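Local coordinates for penicillin binding protein 2X (PDB 5U47) that probably acts as a penicillin-binding transpeptidase, cross-linking the peptides of neighbouring glycan strands as the septal cell wall is built, at residues L566-A569 with M570-G573. The protein carries 1 engineered substitution. Residues are numbered along the deposited sequence; the frame is centred on the assembly and turned at random.
Sequences LEEA and MSMG
The carbonyl oxygen of Glu568 is gripped twice, by the hydroxyl of Ser571 and by the amide of Met572, at the C-terminal end of helix 558-572 in the transpeptidase domain. The hydroxyl bond is the short one, Ser571 OG to Glu568 O at 2.7 Å. Ser571 CB stands close to Glu567 O as well, and its chi1 of 72° sets OG where both backbone arms of the residue flank it, folding the hydroxyl back onto the preceding turn. The second bond, Met572 N to Glu568 O, is weak, its N-H...O angle only 128°; the same amide also bonds Ala569 O at 3.3 Å, from well above that carbonyl's plane. The i to i+4 pattern is thus giving way to i to i+3 as the helix ends. Just before this the bonding is regular i to i+4, with Met570 N on Leu566 O at 3.0 Å and Ser571 N on Glu567 O at 2.9 Å. Leu566 packs on Met543 and Ala532 of the central antiparallel sheet, while Glu568 touches Phe229 of helix 224-241. Glu567 turns its OE2 to the amide of Gly498. Gly573 leaves the helix with a phi of 64°, a value that favours glycine, and N-caps the short helix 574-577. Just before it, Met572 brings CG to 3.3 Å and SD to 3.8 Å from Glu568 O before its end turns away.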
loop_
_atom_site.group_PDB
_atom_site.type_symbol
_atom_site.label_atom_id
_atom_site.label_comp_id
_atom_site.label_asym_id
_atom_site.label_seq_id
_atom_site.Cartn_x
_atom_site.Cartn_y
_atom_site.Cartn_z
ATOM N N LEU A 566 7.859 6.854 16.313
ATOM C CA LEU A 566 7.175 8.157 16.369
ATOM C C LEU A 566 8.106 9.297 16.765
ATOM O O LEU A 566 7.929 10.421 16.288
ATOM C CB LEU A 566 5.947 8.126 17.286
ATOM C CG LEU A 566 4.774 7.348 16.727
ATOM C CD1 LEU A 566 3.616 7.393 17.689
ATOM C CD2 LEU A 566 4.350 7.890 15.363
ATOM N N GLU A 567 9.083 9.029 17.634
ATOM C CA GLU A 567 10.064 10.054 17.996
ATOM C C GLU A 567 10.934 10.385 16.777
ATOM O O GLU A 567 11.256 11.551 16.538
ATOM C CB GLU A 567 10.923 9.646 19.204
ATOM C CG GLU A 567 10.175 9.817 20.517
ATOM C CD GLU A 567 11.000 9.511 21.746
ATOM O OE1 GLU A 567 12.064 8.853 21.632
ATOM O OE2 GLU A 567 10.581 9.951 22.836
ATOM N N GLU A 568 11.292 9.358 16.002
ATOM C CA GLU A 568 12.084 9.579 14.794
ATOM C C GLU A 568 11.271 10.411 13.812
ATOM O O GLU A 568 11.797 11.340 13.223
ATOM C CB GLU A 568 12.496 8.255 14.137
ATOM C CG GLU A 568 13.526 8.412 13.010
ATOM C CD GLU A 568 14.896 8.901 13.488
ATOM O OE1 GLU A 568 15.176 8.878 14.716
ATOM O OE2 GLU A 568 15.704 9.308 12.624
ATOM N N ALA A 569 9.983 10.087 13.659
ATOM C CA ALA A 569 9.111 10.825 12.747
ATOM C C ALA A 569 9.026 12.297 13.124
ATOM O O ALA A 569 9.134 13.184 12.256
ATOM C CB ALA A 569 7.715 10.226 12.717
ATOM N N MET A 570 8.807 12.547 14.417
ATOM C CA MET A 570 8.741 13.922 14.920
ATOM C C MET A 570 10.075 14.662 14.736
ATOM O O MET A 570 10.081 15.839 14.389
ATOM C CB MET A 570 8.314 13.959 16.391
ATOM C CG MET A 570 6.873 13.548 16.641
ATOM S SD MET A 570 5.633 14.661 15.935
ATOM C CE MET A 570 5.812 16.100 16.973
ATOM N N SER A 571 11.201 13.975 14.937
ATOM C CA SER A 571 12.501 14.627 14.802
ATOM C C SER A 571 12.834 15.017 13.349
ATOM O O SER A 571 13.664 15.899 13.138
ATOM C CB SER A 571 13.627 13.736 15.343
ATOM O OG SER A 571 13.840 12.639 14.465
ATOM N N MET A 572 12.191 14.380 12.363
ATOM C CA MET A 572 12.499 14.647 10.948
ATOM C C MET A 572 11.979 15.976 10.401
ATOM O O MET A 572 12.684 16.632 9.619
ATOM C CB MET A 572 12.069 13.474 10.074
ATOM C CG MET A 572 12.962 12.263 10.302
ATOM S SD MET A 572 12.419 10.756 9.476
ATOM C CE MET A 572 12.776 11.172 7.772
ATOM N N GLY A 573 10.776 16.382 10.797
ATOM C CA GLY A 573 10.237 17.683 10.371
ATOM C C GLY A 573 10.009 17.801 8.875
ATOM O O GLY A 573 9.305 16.987 8.283
#